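Local atomic coordinates of virulence sensor protein BvgS (Bordetella pertussis, PDB entry 6ZJ8), a protein that acts as a virulence sensor histidine kinase, the present fragment being its PAS domain, which probably takes part in passing the signal to the kinase. Residues 43-48 with 66-71; 37-42 with 130-135; 54-59 with 105-110. All coordinates share one frame; numbering follows the deposited sequence.

Contact 1 of 3, residues 43-48 with 66-71; sequences EGRMLL and GKTIPE
Met46 and the backbone of Gly66 and Lys67 form the tight part of this contact. Gly66 N donates to Met46 O at 2.9 Å; the bond is nearly straight, 170° at the hydrogen, and lies in the carbonyl plane. Met46 N in turn donates to Lys67 O at 3.1 Å. This second bond is more bent, and its donor stands tilted from the plane of the Lys67 carbonyl. Both polar groups of the Met46 backbone are therefore used by the loop. The side chain of Met46 passes alongside the same carbonyl, with Met46 CG 3.5 Å from Lys67 O. It then bends at chi2 and chi3 and leads away into the interior, where it packs on Tyr38, Arg40 and Val64.

A water carries the link one step further. It donates to Gly44 O at 2.6 Å and accepts from Ile69 N at 2.8 Å, bridging two backbones that do not meet there directly. Beside it, Thr68 CG2 rests 3.6 Å from Gly44 O. Gly44 has a positive phi of 91°, a backbone conformation that favours glycine.

The other side is looser and faces solvent. Arg45 takes part with the aliphatic part of its side chain: Arg45 CG lies 3.9 Å from Thr68 CG2 and also nears Gly66 O, the arginine and threonine side chains crossing at a slant. Its guanidinium leads away to salt bridges with Asp41 and with Glu43, where Arg45 NH1 is a long 3.5 Å from Glu43 OE1. Lys67 also points outward, and its NZ bonds to Asp62 O.

Leu47 and Leu48 both face Val39 in a classic beta bulge. The contact thus fastens the loop after helix 51-57 to the outer strand 46-49 of the antiparallel PAS-fold sheet.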
loop_
_atom_site.group_PDB
_atom_site.type_symbol
_atom_site.label_atom_id
_atom_site.label_comp_id
_atom_site.label_asym_id
_atom_site.label_seq_id
_atom_site.Cartn_x
_atom_site.Cartn_y
_atom_site.Cartn_z
ATOM N N GLU A 43 -0.291 -16.306 4.827
ATOM C CA GLU A 43 0.206 -16.234 6.200
ATOM C C GLU A 43 0.555 -14.808 6.637
ATOM O O GLU A 43 1.080 -14.638 7.746
ATOM C CB GLU A 43 1.431 -17.139 6.364
ATOM C CG GLU A 43 1.140 -18.631 6.217
ATOM C CD GLU A 43 1.151 -19.104 4.774
ATOM O OE1 GLU A 43 1.580 -18.330 3.892
ATOM O OE2 GLU A 43 0.733 -20.253 4.522
ATOM N N GLY A 44 0.293 -13.789 5.820
ATOM C CA GLY A 44 0.518 -12.415 6.209
ATOM C C GLY A 44 1.881 -11.851 5.869
ATOM O O GLY A 44 2.140 -10.681 6.181
ATOM N N ARG A 45 2.756 -12.631 5.241
ATOM C CA ARG A 45 4.085 -12.144 4.894
ATOM C C ARG A 45 4.032 -11.267 3.650
ATOM O O ARG A 45 3.322 -11.567 2.686
ATOM C CB ARG A 45 5.040 -13.317 4.671
ATOM C CG ARG A 45 5.490 -13.992 5.958
ATOM C CD ARG A 45 6.305 -15.250 5.693
ATOM N NE ARG A 45 5.515 -16.284 5.030
ATOM C CZ ARG A 45 5.879 -17.558 4.928
ATOM N NH1 ARG A 45 5.090 -18.421 4.303
ATOM N NH2 ARG A 45 7.023 -17.976 5.455
ATOM N N MET A 46 4.799 -10.178 3.677
ATOM C CA MET A 46 4.820 -9.217 2.581
ATOM C C MET A 46 5.796 -9.682 1.505
ATOM O O MET A 46 6.993 -9.844 1.769
ATOM C CB MET A 46 5.209 -7.835 3.104
ATOM C CG MET A 46 4.166 -7.207 4.018
ATOM S SD MET A 46 2.781 -6.493 3.112
ATOM C CE MET A 46 3.514 -4.965 2.545
ATOM N N LEU A 47 5.284 -9.888 0.293
ATOM C CA LEU A 47 6.093 -10.350 -0.828
ATOM C C LEU A 47 6.598 -9.221 -1.710
ATOM O O LEU A 47 7.694 -9.329 -2.269
ATOM C CB LEU A 47 5.284 -11.318 -1.694
ATOM C CG LEU A 47 4.631 -12.477 -0.945
ATOM C CD1 LEU A 47 3.884 -13.367 -1.918
ATOM C CD2 LEU A 47 5.672 -13.264 -0.171
ATOM N N LEU A 48 5.827 -8.148 -1.853
ATOM C CA LEU A 48 6.198 -7.057 -2.737
ATOM C C LEU A 48 5.606 -5.765 -2.204
ATOM O O LEU A 48 4.523 -5.755 -1.611
ATOM C CB LEU A 48 5.715 -7.314 -4.170
ATOM C CG LEU A 48 6.030 -6.243 -5.216
ATOM C CD1 LEU A 48 6.285 -6.891 -6.567
ATOM C CD2 LEU A 48 4.901 -5.229 -5.333
ATOM N N GLY A 66 9.223 -10.291 3.535
ATOM C CA GLY A 66 9.318 -11.463 4.376
ATOM C C GLY A 66 8.795 -11.283 5.783
ATOM O O GLY A 66 8.855 -12.233 6.573
ATOM N N LYS A 67 8.272 -10.107 6.120
ATOM C CA LYS A 67 7.849 -9.780 7.471
ATOM C C LYS A 67 6.376 -9.396 7.469
ATOM O O LYS A 67 5.787 -9.118 6.421
ATOM C CB LYS A 67 8.722 -8.657 8.039
ATOM C CG LYS A 67 10.175 -9.088 8.179
ATOM C CD LYS A 67 11.146 -7.926 8.167
ATOM C CE LYS A 67 12.579 -8.435 8.257
ATOM N NZ LYS A 67 13.575 -7.332 8.243
ATOM N N THR A 68 5.778 -9.398 8.658
ATOM C CA THR A 68 4.333 -9.324 8.799
ATOM C C THR A 68 3.905 -8.038 9.494
ATOM O O THR A 68 4.698 -7.366 10.161
ATOM C CB THR A 68 3.795 -10.524 9.591
ATOM O OG1 THR A 68 4.356 -10.520 10.911
ATOM C CG2 THR A 68 4.157 -11.825 8.903
ATOM N N ILE A 69 2.628 -7.707 9.318
ATOM C CA ILE A 69 1.975 -6.610 10.027
ATOM C C ILE A 69 0.886 -7.224 10.900
ATOM O O ILE A 69 -0.268 -7.335 10.456
ATOM C CB ILE A 69 1.376 -5.574 9.061
ATOM C CG1 ILE A 69 2.319 -5.294 7.886
ATOM C CG2 ILE A 69 1.051 -4.289 9.818
ATOM C CD1 ILE A 69 3.542 -4.503 8.246
ATOM N N PRO A 70 1.192 -7.643 12.128
ATOM C CA PRO A 70 0.196 -8.374 12.921
ATOM C C PRO A 70 -1.048 -7.541 13.193
ATOM O O PRO A 70 -1.003 -6.311 13.254
ATOM C CB PRO A 70 0.945 -8.701 14.220
ATOM C CG PRO A 70 2.393 -8.615 13.864
ATOM C CD PRO A 70 2.485 -7.540 12.826
ATOM N N GLU A 71 -2.176 -8.241 13.353
ATOM C CA GLU A 71 -3.423 -7.568 13.700
ATOM C C GLU A 71 -3.420 -7.125 15.157
ATOM O O GLU A 71 -3.882 -6.024 15.480
ATOM C CB GLU A 71 -4.612 -8.492 13.428
ATOM C CG GLU A 71 -4.761 -8.912 11.971
ATOM C CD GLU A 71 -5.137 -7.759 11.062
ATOM O OE1 GLU A 71 -5.582 -6.711 11.575
ATOM O OE2 GLU A 71 -4.986 -7.903 9.830
HETATM O O HOH W 1 0.748 -9.307 7.928
#

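Contact 2 of 3, residues 37-42 with 130-135; sequences IYVRDK and GIIGGW
Tyr38 pairs with Gly133 in an antiparallel strand pair of the PAS-fold sheet, where strand 37-41 runs beside strand 128-137.

Backbone bonds come in two sets. Tyr38 and Gly133 form one hydrogen-bonded pair, with Tyr38 N to Gly133 O at 2.7 Å and the return bond from Gly133 N to Tyr38 O at 3.0 Å. Arg40 and Ile131 form the other, and both of its bonds run nearly along the C=O axis. Between these sets, Val39 and Ile132 are a non-hydrogen-bonded pair. The strands come closest at Asp41 and Gly130, CA to CA 3.8 Å, where the glycine leaves room for the approach.

Side-chain contacts occupy both faces. On one, Ile132 lies side by side with Ile37 and Val39: its CG2 meets Ile37 CD1 at 4.0 Å, and its CG1 meets Val39 CG2. On the other, Ile131 runs alongside Arg40. Ile131 CD1 reaches the edge of the Arg40 guanidinium and, at 4.0 Å from Tyr38 CE1, the edge of the tyrosine ring. Tyr38 CE2 approaches the edge of the Trp135 indole, whose rings also meet Phe87 and Tyr53.

The aromatic contact depends on glycine. The Tyr38 ring folds back over the neighbouring strand because its CG stands between the backbone N and the carbonyl carbon, chi1 57°. Gly133 has no side chain, and the Tyr38 ring lies close over its backbone in a CH-pi contact, with Gly133 CA 3.9 Å from the Tyr38 ring centroid and 22° off the ring normal.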
loop_
_atom_site.group_PDB
_atom_site.type_symbol
_atom_site.label_atom_id
_atom_site.label_comp_id
_atom_site.label_asym_id
_atom_site.label_seq_id
_atom_site.Cartn_x
_atom_site.Cartn_y
_atom_site.Cartn_z
ATOM N N ILE A 37 1.389 0.120 -3.527
ATOM C CA ILE A 37 0.839 -1.198 -3.811
ATOM C C ILE A 37 1.743 -2.234 -3.161
ATOM O O ILE A 37 2.965 -2.064 -3.107
ATOM C CB ILE A 37 0.696 -1.456 -5.325
ATOM C CG1 ILE A 37 0.018 -2.809 -5.562
ATOM C CG2 ILE A 37 2.051 -1.436 -6.006
ATOM C CD1 ILE A 37 -0.267 -3.102 -7.008
ATOM N N TYR A 38 1.131 -3.306 -2.661
ATOM C CA TYR A 38 1.850 -4.377 -1.992
ATOM C C TYR A 38 1.208 -5.708 -2.354
ATOM O O TYR A 38 0.118 -5.765 -2.928
ATOM C CB TYR A 38 1.844 -4.194 -0.470
ATOM C CG TYR A 38 0.448 -4.113 0.106
ATOM C CD1 TYR A 38 -0.248 -5.263 0.461
ATOM C CD2 TYR A 38 -0.182 -2.889 0.280
ATOM C CE1 TYR A 38 -1.532 -5.191 0.983
ATOM C CE2 TYR A 38 -1.462 -2.807 0.798
ATOM C CZ TYR A 38 -2.132 -3.959 1.145
ATOM O OH TYR A 38 -3.405 -3.873 1.660
ATOM N N VAL A 39 1.903 -6.787 -2.008
ATOM C CA VAL A 39 1.381 -8.141 -2.131
ATOM C C VAL A 39 1.696 -8.884 -0.842
ATOM O O VAL A 39 2.857 -8.941 -0.422
ATOM C CB VAL A 39 1.973 -8.884 -3.343
ATOM C CG1 VAL A 39 1.453 -10.309 -3.387
ATOM C CG2 VAL A 39 1.634 -8.146 -4.626
ATOM N N ARG A 40 0.666 -9.451 -0.220
ATOM C CA ARG A 40 0.790 -10.159 1.047
ATOM C C ARG A 40 0.237 -11.566 0.884
ATOM O O ARG A 40 -0.872 -11.745 0.369
ATOM C CB ARG A 40 0.051 -9.404 2.156
ATOM C CG ARG A 40 -0.018 -10.138 3.476
ATOM C CD ARG A 40 -0.257 -9.182 4.635
ATOM N NE ARG A 40 -1.388 -8.285 4.410
ATOM C CZ ARG A 40 -1.950 -7.541 5.359
ATOM N NH1 ARG A 40 -1.496 -7.590 6.606
ATOM N NH2 ARG A 40 -2.972 -6.750 5.066
ATOM N N ASP A 41 1.008 -12.561 1.317
ATOM C CA ASP A 41 0.605 -13.949 1.148
ATOM C C ASP A 41 -0.478 -14.313 2.163
ATOM O O ASP A 41 -0.944 -13.482 2.947
ATOM C CB ASP A 41 1.817 -14.875 1.265
ATOM C CG ASP A 41 2.377 -14.948 2.676
ATOM O OD1 ASP A 41 1.856 -14.261 3.578
ATOM O OD2 ASP A 41 3.350 -15.701 2.880
ATOM N N LYS A 42 -0.881 -15.585 2.145
ATOM C CA LYS A 42 -1.934 -16.048 3.045
ATOM C C LYS A 42 -1.515 -15.896 4.501
ATOM O O LYS A 42 -2.291 -15.416 5.336
ATOM C CB LYS A 42 -2.279 -17.507 2.731
ATOM C CG LYS A 42 -3.292 -18.136 3.682
ATOM C CD LYS A 42 -3.567 -19.592 3.325
ATOM C CE LYS A 42 -4.431 -20.266 4.381
ATOM N NZ LYS A 42 -4.742 -21.687 4.049
ATOM N N GLY A 130 -2.895 -15.349 -1.568
ATOM C CA GLY A 130 -2.567 -14.071 -0.969
ATOM C C GLY A 130 -3.521 -12.994 -1.429
ATOM O O GLY A 130 -4.572 -13.271 -2.010
ATOM N N ILE A 131 -3.134 -11.750 -1.157
ATOM C CA ILE A 131 -3.899 -10.581 -1.563
ATOM C C ILE A 131 -2.954 -9.566 -2.187
ATOM O O ILE A 131 -1.808 -9.415 -1.749
ATOM C CB ILE A 131 -4.659 -9.945 -0.378
ATOM C CG1 ILE A 131 -3.694 -9.571 0.749
ATOM C CG2 ILE A 131 -5.734 -10.893 0.133
ATOM C CD1 ILE A 131 -4.027 -8.256 1.412
ATOM N N ILE A 132 -3.433 -8.886 -3.220
ATOM C CA ILE A 132 -2.797 -7.687 -3.748
ATOM C C ILE A 132 -3.567 -6.497 -3.195
ATOM O O ILE A 132 -4.804 -6.515 -3.156
ATOM C CB ILE A 132 -2.795 -7.684 -5.287
ATOM C CG1 ILE A 132 -2.154 -8.966 -5.831
ATOM C CG2 ILE A 132 -2.048 -6.468 -5.807
ATOM C CD1 ILE A 132 -2.852 -9.529 -7.057
ATOM N N GLY A 133 -2.850 -5.469 -2.753
ATOM C CA GLY A 133 -3.526 -4.345 -2.137
ATOM C C GLY A 133 -2.717 -3.070 -2.224
ATOM O O GLY A 133 -1.602 -3.042 -2.752
ATOM N N GLY A 134 -3.309 -2.009 -1.690
ATOM C CA GLY A 134 -2.676 -0.708 -1.686
ATOM C C GLY A 134 -3.681 0.354 -1.293
ATOM O O GLY A 134 -4.761 0.053 -0.781
ATOM N N TRP A 135 -3.307 1.606 -1.545
ATOM C CA TRP A 135 -4.204 2.711 -1.243
ATOM C C TRP A 135 -3.846 3.906 -2.115
ATOM O O TRP A 135 -2.771 3.963 -2.718
ATOM C CB TRP A 135 -4.151 3.085 0.244
ATOM C CG TRP A 135 -2.817 3.585 0.703
ATOM C CD1 TRP A 135 -2.376 4.877 0.690
ATOM C CD2 TRP A 135 -1.750 2.803 1.256
ATOM N NE1 TRP A 135 -1.100 4.947 1.198
ATOM C CE2 TRP A 135 -0.693 3.688 1.553
ATOM C CE3 TRP A 135 -1.586 1.442 1.528
ATOM C CZ2 TRP A 135 0.511 3.256 2.106
ATOM C CZ3 TRP A 135 -0.388 1.015 2.079
ATOM C CH2 TRP A 135 0.643 1.919 2.361
#

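Contact 3 of 3, residues 54-59 with 105-110; sequences LDTFGV and VTLHGR
The Phe57 and His108 rings are the flat groups of this contact, and each has one face covered from within its own segment. Thr56 CG2 stands 3.8 Å above the Phe57 plane, over the ring centre. Leu107 CG lies in the same way over the centre of the His108 ring. At the edge of the imidazole, near its plane, is Phe57 CA.

Leu107 CD2 is the main point of touch. It meets Thr56 CG2 at 3.7 Å and Thr56 O at 3.4 Å, and also reaches Phe57 CD1 at 4.1 Å. The leucine crosses Phe57 at about a right angle and Thr56 at a slant. Its CG is anti to the backbone N, chi1 175°, which sends the branch toward the helix. His108 adds a second touch, bringing CE1 to 3.2 Å from Thr56 O. The hydroxyl of Thr56 is engaged elsewhere, with Ala52 O.

Both backbones turn here. A Schellman motif ends the helix, with Gly58 at positive phi and Val59 N bonded to Leu54 O. Leu107 to Arg110 make a type I' turn.

The contact joins the end of helix 51-57 to the hairpin between strands 99-107 and 110-122. Helix 79-87 borders it, with Phe87 meeting Phe57 at about 90° between ring planes and Glu83 touching Leu107. Trp135 of strand 128-137 packs against Thr56 and Phe57.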
loop_
_atom_site.group_PDB
_atom_site.type_symbol
_atom_site.label_atom_id
_atom_site.label_comp_id
_atom_site.label_asym_id
_atom_site.label_seq_id
_atom_site.Cartn_x
_atom_site.Cartn_y
_atom_site.Cartn_z
ATOM N N LEU A 54 6.924 2.089 0.398
ATOM C CA LEU A 54 8.052 2.192 1.320
ATOM C C LEU A 54 8.316 3.636 1.729
ATOM O O LEU A 54 8.613 3.910 2.898
ATOM C CB LEU A 54 9.298 1.585 0.677
ATOM C CG LEU A 54 9.183 0.104 0.309
ATOM C CD1 LEU A 54 10.398 -0.356 -0.482
ATOM C CD2 LEU A 54 9.005 -0.732 1.572
ATOM N N ASP A 55 8.224 4.574 0.784
ATOM C CA ASP A 55 8.573 5.959 1.082
ATOM C C ASP A 55 7.516 6.660 1.927
ATOM O O ASP A 55 7.829 7.661 2.579
ATOM C CB ASP A 55 8.803 6.734 -0.216
ATOM C CG ASP A 55 10.122 6.380 -0.884
ATOM O OD1 ASP A 55 10.871 5.546 -0.333
ATOM O OD2 ASP A 55 10.412 6.939 -1.963
ATOM N N THR A 56 6.276 6.169 1.928
ATOM C CA THR A 56 5.288 6.689 2.865
ATOM C C THR A 56 5.824 6.656 4.289
ATOM O O THR A 56 5.566 7.566 5.086
ATOM C CB THR A 56 3.995 5.877 2.774
ATOM O OG1 THR A 56 3.389 6.078 1.491
ATOM C CG2 THR A 56 3.017 6.289 3.877
ATOM N N PHE A 57 6.588 5.614 4.620
ATOM C CA PHE A 57 7.102 5.401 5.965
ATOM C C PHE A 57 8.595 5.672 6.080
ATOM O O PHE A 57 9.140 5.596 7.186
ATOM C CB PHE A 57 6.799 3.966 6.408
ATOM C CG PHE A 57 5.384 3.543 6.140
ATOM C CD1 PHE A 57 4.379 3.828 7.050
ATOM C CD2 PHE A 57 5.055 2.871 4.976
ATOM C CE1 PHE A 57 3.074 3.444 6.805
ATOM C CE2 PHE A 57 3.752 2.487 4.725
ATOM C CZ PHE A 57 2.761 2.774 5.640
ATOM N N GLY A 58 9.268 5.980 4.975
ATOM C CA GLY A 58 10.687 6.270 5.028
ATOM C C GLY A 58 11.559 5.073 5.328
ATOM O O GLY A 58 12.621 5.232 5.937
ATOM N N VAL A 59 11.146 3.875 4.911
ATOM C CA VAL A 59 11.933 2.669 5.141
ATOM C C VAL A 59 12.342 2.054 3.809
ATOM O O VAL A 59 11.936 2.524 2.741
ATOM C CB VAL A 59 11.164 1.642 5.996
ATOM C CG1 VAL A 59 10.761 2.250 7.329
ATOM C CG2 VAL A 59 9.944 1.112 5.246
ATOM N N VAL A 105 -5.967 8.645 7.982
ATOM C CA VAL A 105 -4.811 8.070 8.654
ATOM C C VAL A 105 -3.854 9.198 9.000
ATOM O O VAL A 105 -3.633 10.107 8.192
ATOM C CB VAL A 105 -4.106 7.009 7.785
ATOM C CG1 VAL A 105 -2.819 6.551 8.456
ATOM C CG2 VAL A 105 -5.029 5.830 7.545
ATOM N N THR A 106 -3.285 9.135 10.199
ATOM C CA THR A 106 -2.393 10.165 10.709
ATOM C C THR A 106 -0.978 9.608 10.780
ATOM O O THR A 106 -0.751 8.549 11.371
ATOM C CB THR A 106 -2.850 10.648 12.086
ATOM O OG1 THR A 106 -4.196 11.136 11.996
ATOM C CG2 THR A 106 -1.948 11.760 12.592
ATOM N N LEU A 107 -0.035 10.332 10.182
ATOM C CA LEU A 107 1.342 9.872 10.074
ATOM C C LEU A 107 2.230 11.087 9.866
ATOM O O LEU A 107 1.948 11.919 8.998
ATOM C CB LEU A 107 1.502 8.884 8.910
ATOM C CG LEU A 107 2.924 8.412 8.602
ATOM C CD1 LEU A 107 3.439 7.507 9.704
ATOM C CD2 LEU A 107 2.966 7.706 7.255
ATOM N N HIS A 108 3.297 11.187 10.657
ATOM C CA HIS A 108 4.252 12.287 10.534
ATOM C C HIS A 108 3.566 13.633 10.754
ATOM O O HIS A 108 3.870 14.625 10.085
ATOM C CB HIS A 108 4.950 12.255 9.171
ATOM C CG HIS A 108 5.641 10.962 8.873
ATOM N ND1 HIS A 108 5.819 10.496 7.588
ATOM C CD2 HIS A 108 6.204 10.041 9.691
ATOM C CE1 HIS A 108 6.459 9.340 7.626
ATOM N NE2 HIS A 108 6.705 9.042 8.890
ATOM N N GLY A 109 2.622 13.664 11.693
ATOM C CA GLY A 109 1.890 14.873 12.002
ATOM C C GLY A 109 0.878 15.304 10.965
ATOM O O GLY A 109 0.255 16.358 11.139
ATOM N N ARG A 110 0.688 14.532 9.897
ATOM C CA ARG A 110 -0.224 14.875 8.814
ATOM C C ARG A 110 -1.303 13.805 8.706
ATOM O O ARG A 110 -0.997 12.609 8.709
ATOM C CB ARG A 110 0.531 15.008 7.481
ATOM C CG ARG A 110 0.873 16.445 7.108
ATOM C CD ARG A 110 1.760 16.558 5.866
ATOM N NE ARG A 110 1.472 15.540 4.858
ATOM C CZ ARG A 110 2.286 14.536 4.535
ATOM N NH1 ARG A 110 3.465 14.394 5.129
ATOM N NH2 ARG A 110 1.919 13.669 3.603
#

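Overall arrangement
After the N-terminal helix 17-31 the chain enters strand 37-41, whose partner in contact 2, on strand 128-137, follows 88 residues after the end of segment 37-42. Contact 2 thus closes a long loop that holds the other two contacts. Contact 1 closes a short one, from strand 46-49 to the loop before helix 79-87. Contact 3 starts inside that loop, on helix 51-57, and ends beyond it at strand 99-107, so contacts 1 and 3 cross. Contacts 1 and 2 touch through neighbouring strands, where the Val39 backbone is hydrogen-bonded to those of Leu47 and Leu48. Contacts 2 and 3 meet where the indole of strand 128-137 reaches helix 51-57. Contacts 1 and 3 do not touch.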